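Local coordinates for protein angel homolog 2 (Homo sapiens, PDB 6RVZ) that probably binds mRNA 3'-untranslated regions and probably acts on 2',3'-cyclic phosphate ends of RNA, at residues E127-T132 with D169-V174; D137-C142 with V191-L196. All coordinates share one frame; numbering follows the deposited sequence.

Overall arrangement
Contacts 1 and 2 lie side by side, their centres about 6 Å apart, where the two large beta sheets of the DNase I-like fold face each other. Strands 124-130 and 137-144 are antiparallel neighbours in one sheet, and strands 171-179 and 189-195 are antiparallel neighbours in the other. Along the chain the segments alternate, 127-132 and 137-142 first, then 169-174 and 191-196, so two consecutive strands of one sheet meet two consecutive strands of the other. The contacts are joined directly by the salt bridge of Arg131 with Asp137 and by the probable hydrogen bond from Thr194 to Val171. Both reach the bound nucleoside vanadate, so the ligand lies at one end of the sheet interface.

Contact 1: residues E127-T132 with D169-V174; sequences EYKMRT and DNVGLV. With KL2 (adenosine-2',3'-vanadate), chain B.
Arg131 and Asp169 form a salt bridge at the ligand end of the contact, NH2 of the arginine lying 3.1 Å from OD1 of the aspartate. The hydrogen bond within it is weak and bent (128°), and the guanidinium and carboxylate planes stand 71° apart. OD2 of Asp169 lies over one guanidinium face and C5' of the bound nucleoside over the opposite face, with Arg131 NH2 3.5 Å from the ligand's O5'. The other terminal nitrogen, NH1, is held by Asp137, so two carboxylates fix the rotation of the group. An alanine here is likely to leave Asp169 and Asp137 without their shared cationic partner and to open a gap beside the ribose.

One residue on, Thr132 N donates to Asp169 O at 3.2 Å, a nearly straight bond in the carbonyl plane on a lone pair. A water carries the junction further, bonded to Thr132 OG1 and donating to Asn170 O. Asn170 starts away from the facing segment, but its amide comes back near Arg131, and its ND2 gives a hydrogen bond to His195 O.

Strands 127-130 and 171-174 run antiparallel but belong to different sheets, and here the two sheets of the DNase I-like sandwich pack face to face through side chains. Val171 is wedged in with both methyls against backbone oxygens: CG1 is 3.5 Å from Met130 O, while CG2 is as close to Lys129 O. The aliphatic part of Lys129 crosses Val171 at about a right angle, with CG 3.8 Å from Val171 CB. A bend at chi2 (46°) then leads its chain away to a salt bridge of NZ with Glu157. Toward the other end, Leu173 CD2 presses on Glu127 O at 3.4 Å, and its CD1 faces Lys129 CB.

Contact 2: residues D137-C142 with V191-L196; sequences DGCAIC and VANTHL. With KL2 (adenosine-2',3'-vanadate), chain B.
Ile141 meets Asn193 and Val191 in the tightest part of this buried contact, where segments 137-142 and 191-196, from the two facing sheets, run antiparallel. The side chains of Ile141 and Asn193 lie alongside each other, pointing opposite ways, with Ile141 CG1 3.6 Å from Asn193 CB. The extended end of the isoleucine sets CD1 3.5 Å from Val191 O, while its CG2 branch rests on Val191 CG1.

Asn193 is the polar link across this apolar patch. With CG anti to the backbone N (chi1 -179°), its amide reaches over to the facing strand, where ND2 makes a weak, bent hydrogen bond of 3.0 Å to Ala140 O. Leu103 O takes a second bond from the same nitrogen and Gln104 NE2 bonds OD1, so the buried amide is satisfied at both ends and its rotation fixed. Cys139 packs alongside: CB lies 3.6 Å from Asn193 ND2, and SG touches the peptide between Thr194 and His195, 3.7 Å from His195 N.

Toward the ligand the direct packing gives way to water. Asp137, whose other oxygen is taken up by Arg131, is bridged to His195 by a single water, which donates to Asp137 OD2 at 2.8 Å and is also hydrogen-bonded to His195 ND1. A ring nitrogen on each side is thus engaged: His195 NE2 donates to O3' of the ligand at 2.9 Å, an N-H...O angle of 140°, with that oxygen at the ring's edge near its plane. Asn238 and His418 also bond the nucleoside vanadate, and a magnesium ion lies about 5 Å from the His195 side chain, an arrangement typical of the metal-assisted active site at the strand ends of the endonuclease/exonuclease/phosphatase sandwich.

Contact 1: residues E127-T132 with D169-V174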
loop_
_atom_site.group_PDB
_atom_site.type_symbol
_atom_site.label_atom_id
_atom_site.label_comp_id
_atom_site.label_asym_id
_atom_site.label_seq_id
_atom_site.Cartn_x
_atom_site.Cartn_y
_atom_site.Cartn_z
ATOM N N GLU A 127 -8.424 9.514 8.613
ATOM C CA GLU A 127 -7.594 9.005 9.696
ATOM C C GLU A 127 -6.144 8.946 9.207
ATOM O O GLU A 127 -5.878 8.442 8.119
ATOM C CB GLU A 127 -8.081 7.621 10.127
ATOM C CG GLU A 127 -9.427 7.639 10.826
ATOM C CD GLU A 127 -9.424 8.287 12.200
ATOM O OE1 GLU A 127 -8.340 8.366 12.817
ATOM O OE2 GLU A 127 -10.507 8.714 12.648
ATOM N N TYR A 128 -5.214 9.452 10.032
ATOM C CA TYR A 128 -3.820 9.644 9.654
ATOM C C TYR A 128 -2.913 8.884 10.620
ATOM O O TYR A 128 -3.218 8.783 11.806
ATOM C CB TYR A 128 -3.502 11.143 9.655
ATOM C CG TYR A 128 -2.113 11.544 9.221
ATOM C CD1 TYR A 128 -1.669 11.322 7.927
ATOM C CD2 TYR A 128 -1.258 12.208 10.088
ATOM C CE1 TYR A 128 -0.405 11.713 7.515
ATOM C CE2 TYR A 128 0.008 12.613 9.691
ATOM C CZ TYR A 128 0.437 12.366 8.399
ATOM O OH TYR A 128 1.684 12.753 7.994
ATOM N N LYS A 129 -1.809 8.343 10.088
ATOM C CA LYS A 129 -0.732 7.788 10.892
ATOM C C LYS A 129 0.598 8.212 10.276
ATOM O O LYS A 129 0.973 7.736 9.205
ATOM C CB LYS A 129 -0.822 6.260 10.985
ATOM C CG LYS A 129 0.272 5.592 11.812
ATOM C CD LYS A 129 0.535 6.269 13.145
ATOM C CE LYS A 129 1.563 5.555 14.000
ATOM N NZ LYS A 129 1.872 6.298 15.245
ATOM N N MET A 130 1.294 9.121 10.972
ATOM C CA MET A 130 2.573 9.646 10.530
ATOM C C MET A 130 3.676 8.638 10.854
ATOM O O MET A 130 3.584 7.917 11.846
ATOM C CB MET A 130 2.869 10.966 11.247
ATOM C CG MET A 130 3.928 11.805 10.563
ATOM S SD MET A 130 4.247 13.356 11.438
ATOM C CE MET A 130 4.465 12.774 13.119
ATOM N N ARG A 131 4.717 8.604 10.009
ATOM C CA ARG A 131 5.936 7.867 10.311
ATOM C C ARG A 131 6.566 8.471 11.569
ATOM O O ARG A 131 6.361 9.647 11.859
ATOM C CB ARG A 131 6.885 7.884 9.105
ATOM C CG ARG A 131 6.443 6.997 7.949
ATOM C CD ARG A 131 7.586 6.628 7.022
ATOM N NE ARG A 131 8.012 7.734 6.178
ATOM C CZ ARG A 131 9.159 7.774 5.507
ATOM N NH1 ARG A 131 9.436 8.818 4.741
ATOM N NH2 ARG A 131 10.033 6.787 5.613
ATOM N N THR A 132 7.333 7.655 12.307
ATOM C CA THR A 132 7.718 7.947 13.683
ATOM C C THR A 132 9.120 8.553 13.787
ATOM O O THR A 132 9.626 8.729 14.891
ATOM C CB THR A 132 7.656 6.674 14.540
ATOM O OG1 THR A 132 8.382 5.641 13.869
ATOM C CG2 THR A 132 6.242 6.210 14.805
ATOM N N ASP A 169 11.244 3.717 10.506
ATOM C CA ASP A 169 10.181 4.615 10.942
ATOM C C ASP A 169 8.845 4.330 10.247
ATOM O O ASP A 169 7.877 5.050 10.479
ATOM C CB ASP A 169 10.586 6.077 10.712
ATOM C CG ASP A 169 10.823 6.457 9.253
ATOM O OD1 ASP A 169 10.612 5.591 8.370
ATOM O OD2 ASP A 169 11.224 7.618 9.005
ATOM N N ASN A 170 8.775 3.281 9.415
ATOM C CA ASN A 170 7.597 3.005 8.603
ATOM C C ASN A 170 6.405 2.660 9.499
ATOM O O ASN A 170 6.580 2.239 10.641
ATOM C CB ASN A 170 7.871 1.897 7.579
ATOM C CG ASN A 170 9.028 2.222 6.658
ATOM O OD1 ASN A 170 10.178 1.939 6.986
ATOM N ND2 ASN A 170 8.733 2.812 5.509
ATOM N N VAL A 171 5.189 2.848 8.961
ATOM C CA VAL A 171 3.955 2.645 9.707
ATOM C C VAL A 171 2.902 1.979 8.821
ATOM O O VAL A 171 3.037 1.912 7.600
ATOM C CB VAL A 171 3.410 3.971 10.280
ATOM C CG1 VAL A 171 4.293 4.520 11.387
ATOM C CG2 VAL A 171 3.194 5.018 9.196
ATOM N N GLY A 172 1.845 1.497 9.483
ATOM C CA GLY A 172 0.622 1.046 8.844
ATOM C C GLY A 172 -0.595 1.631 9.556
ATOM O O GLY A 172 -0.459 2.278 10.594
ATOM N N LEU A 173 -1.777 1.412 8.971
ATOM C CA LEU A 173 -3.034 1.850 9.554
ATOM C C LEU A 173 -4.112 0.842 9.170
ATOM O O LEU A 173 -4.163 0.409 8.022
ATOM C CB LEU A 173 -3.363 3.256 9.040
ATOM C CG LEU A 173 -4.602 3.926 9.637
ATOM C CD1 LEU A 173 -4.521 3.997 11.154
ATOM C CD2 LEU A 173 -4.795 5.321 9.057
ATOM N N VAL A 174 -4.943 0.460 10.149
ATOM C CA VAL A 174 -6.026 -0.490 9.945
ATOM C C VAL A 174 -7.302 0.092 10.554
ATOM O O VAL A 174 -7.333 0.398 11.745
ATOM C CB VAL A 174 -5.689 -1.864 10.557
ATOM C CG1 VAL A 174 -6.804 -2.874 10.332
ATOM C CG2 VAL A 174 -4.365 -2.412 10.040
HETATM O O2V KL2 B . 10.084 4.376 -4.439
HETATM V V KL2 B . 8.852 5.062 -3.060
HETATM O "O2'" KL2 B . 10.021 6.647 -2.785
HETATM O O1V KL2 B . 7.666 3.333 -3.193
HETATM O O3V KL2 B . 7.269 6.334 -3.585
HETATM O "O3'" KL2 B . 9.278 4.766 -1.133
HETATM C "C3'" KL2 B . 10.310 5.628 -0.648
HETATM C "C2'" KL2 B . 10.985 6.373 -1.782
HETATM C "C4'" KL2 B . 9.821 6.766 0.228
HETATM C "C5'" KL2 B . 9.613 6.315 1.671
HETATM O "O5'" KL2 B . 10.872 5.994 2.275
HETATM O "O4'" KL2 B . 10.820 7.796 0.090
HETATM C "C1'" KL2 B . 11.529 7.643 -1.155
HETATM N N1 KL2 B . 16.155 6.800 -3.406
HETATM C C2 KL2 B . 14.939 6.832 -3.977
HETATM N N3 KL2 B . 13.831 7.067 -3.256
HETATM C C4 KL2 B . 13.919 7.272 -1.920
HETATM C C5 KL2 B . 15.164 7.236 -1.310
HETATM C C6 KL2 B . 16.296 6.996 -2.078
HETATM N N6 KL2 B . 17.522 6.956 -1.505
HETATM N N7 KL2 B . 14.980 7.458 0.000
HETATM C C8 KL2 B . 13.658 7.630 0.184
HETATM N N9 KL2 B . 13.006 7.514 -0.973
HETATM O O HOH W 1 7.196 3.122 13.156
#

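Contact 2: residues D137-C142 with V191-L196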
loop_
_atom_site.group_PDB
_atom_site.type_symbol
_atom_site.label_atom_id
_atom_site.label_comp_id
_atom_site.label_asym_id
_atom_site.label_seq_id
_atom_site.Cartn_x
_atom_site.Cartn_y
_atom_site.Cartn_z
ATOM N N ASP A 137 5.970 12.347 7.044
ATOM C CA ASP A 137 4.939 11.891 6.127
ATOM C C ASP A 137 4.366 10.589 6.680
ATOM O O ASP A 137 4.946 9.994 7.585
ATOM C CB ASP A 137 5.488 11.713 4.709
ATOM C CG ASP A 137 6.511 10.595 4.574
ATOM O OD1 ASP A 137 7.718 10.902 4.620
ATOM O OD2 ASP A 137 6.092 9.429 4.407
ATOM N N GLY A 138 3.230 10.152 6.133
ATOM C CA GLY A 138 2.571 8.964 6.640
ATOM C C GLY A 138 1.477 8.451 5.712
ATOM O O GLY A 138 1.381 8.860 4.555
ATOM N N CYS A 139 0.673 7.534 6.263
ATOM C CA CYS A 139 -0.464 6.942 5.584
ATOM C C CYS A 139 -1.754 7.574 6.096
ATOM O O CYS A 139 -1.873 7.899 7.277
ATOM C CB CYS A 139 -0.527 5.439 5.828
ATOM S SG CYS A 139 0.898 4.534 5.172
ATOM N N ALA A 140 -2.718 7.734 5.185
ATOM C CA ALA A 140 -4.069 8.125 5.541
ATOM C C ALA A 140 -5.041 7.112 4.947
ATOM O O ALA A 140 -4.830 6.623 3.840
ATOM C CB ALA A 140 -4.348 9.525 5.050
ATOM N N ILE A 141 -6.067 6.757 5.729
ATOM C CA ILE A 141 -7.232 6.059 5.214
ATOM C C ILE A 141 -8.426 6.989 5.397
ATOM O O ILE A 141 -8.724 7.405 6.515
ATOM C CB ILE A 141 -7.438 4.689 5.896
ATOM C CG1 ILE A 141 -6.202 3.793 5.763
ATOM C CG2 ILE A 141 -8.683 4.008 5.346
ATOM C CD1 ILE A 141 -6.294 2.478 6.511
ATOM N N CYS A 142 -9.078 7.322 4.277
ATOM C CA CYS A 142 -10.242 8.190 4.260
ATOM C C CYS A 142 -11.425 7.424 3.671
ATOM O O CYS A 142 -11.246 6.577 2.798
ATOM C CB CYS A 142 -9.959 9.455 3.457
ATOM S SG CYS A 142 -8.365 10.224 3.856
ATOM N N VAL A 191 -10.098 -2.243 6.429
ATOM C CA VAL A 191 -9.270 -1.580 5.428
ATOM C C VAL A 191 -7.893 -1.301 6.031
ATOM O O VAL A 191 -7.795 -0.634 7.058
ATOM C CB VAL A 191 -9.925 -0.280 4.919
ATOM C CG1 VAL A 191 -9.040 0.453 3.921
ATOM C CG2 VAL A 191 -11.298 -0.540 4.319
ATOM N N ALA A 192 -6.840 -1.815 5.373
ATOM C CA ALA A 192 -5.462 -1.630 5.804
ATOM C C ALA A 192 -4.684 -0.857 4.739
ATOM O O ALA A 192 -4.972 -0.976 3.549
ATOM C CB ALA A 192 -4.823 -2.970 6.082
ATOM N N ASN A 193 -3.701 -0.066 5.192
ATOM C CA ASN A 193 -2.848 0.747 4.337
ATOM C C ASN A 193 -1.448 0.779 4.954
ATOM O O ASN A 193 -1.315 0.807 6.176
ATOM C CB ASN A 193 -3.443 2.150 4.149
ATOM C CG ASN A 193 -2.625 3.057 3.251
ATOM O OD1 ASN A 193 -1.779 2.596 2.491
ATOM N ND2 ASN A 193 -2.880 4.353 3.324
ATOM N N THR A 194 -0.407 0.754 4.111
ATOM C CA THR A 194 0.967 0.852 4.584
ATOM C C THR A 194 1.882 1.418 3.499
ATOM O O THR A 194 1.501 1.521 2.335
ATOM C CB THR A 194 1.501 -0.507 5.068
ATOM O OG1 THR A 194 2.667 -0.278 5.862
ATOM C CG2 THR A 194 1.847 -1.455 3.940
ATOM N N HIS A 195 3.090 1.800 3.933
ATOM C CA HIS A 195 4.217 2.111 3.072
ATOM C C HIS A 195 5.454 1.443 3.674
ATOM O O HIS A 195 6.005 1.939 4.656
ATOM C CB HIS A 195 4.369 3.636 2.929
ATOM C CG HIS A 195 5.341 4.065 1.880
ATOM N ND1 HIS A 195 5.478 5.387 1.502
ATOM C CD2 HIS A 195 6.210 3.362 1.121
ATOM C CE1 HIS A 195 6.396 5.479 0.562
ATOM N NE2 HIS A 195 6.859 4.249 0.308
ATOM N N LEU A 196 5.865 0.303 3.100
ATOM C CA LEU A 196 6.952 -0.501 3.647
ATOM C C LEU A 196 8.304 0.155 3.363
ATOM O O LEU A 196 8.426 0.966 2.444
ATOM C CB LEU A 196 6.899 -1.912 3.047
ATOM C CG LEU A 196 5.697 -2.773 3.433
ATOM C CD1 LEU A 196 5.933 -4.225 3.046
ATOM C CD2 LEU A 196 5.391 -2.669 4.919
HETATM O O2V KL2 B . 10.084 4.376 -4.439
HETATM V V KL2 B . 8.852 5.062 -3.060
HETATM O "O2'" KL2 B . 10.021 6.647 -2.785
HETATM O O1V KL2 B . 7.666 3.333 -3.193
HETATM O O3V KL2 B . 7.269 6.334 -3.585
HETATM O "O3'" KL2 B . 9.278 4.766 -1.133
HETATM C "C3'" KL2 B . 10.310 5.628 -0.648
HETATM C "C2'" KL2 B . 10.985 6.373 -1.782
HETATM C "C4'" KL2 B . 9.821 6.766 0.228
HETATM C "C5'" KL2 B . 9.613 6.315 1.671
HETATM O "O5'" KL2 B . 10.872 5.994 2.275
HETATM O "O4'" KL2 B . 10.820 7.796 0.090
HETATM C "C1'" KL2 B . 11.529 7.643 -1.155
HETATM N N1 KL2 B . 16.155 6.800 -3.406
HETATM C C2 KL2 B . 14.939 6.832 -3.977
HETATM N N3 KL2 B . 13.831 7.067 -3.256
HETATM C C4 KL2 B . 13.919 7.272 -1.920
HETATM C C5 KL2 B . 15.164 7.236 -1.310
HETATM C C6 KL2 B . 16.296 6.996 -2.078
HETATM N N6 KL2 B . 17.522 6.956 -1.505
HETATM N N7 KL2 B . 14.980 7.458 0.000
HETATM C C8 KL2 B . 13.658 7.630 0.184
HETATM N N9 KL2 B . 13.006 7.514 -0.973
HETATM O O HOH W 2 4.480 7.308 3.408
#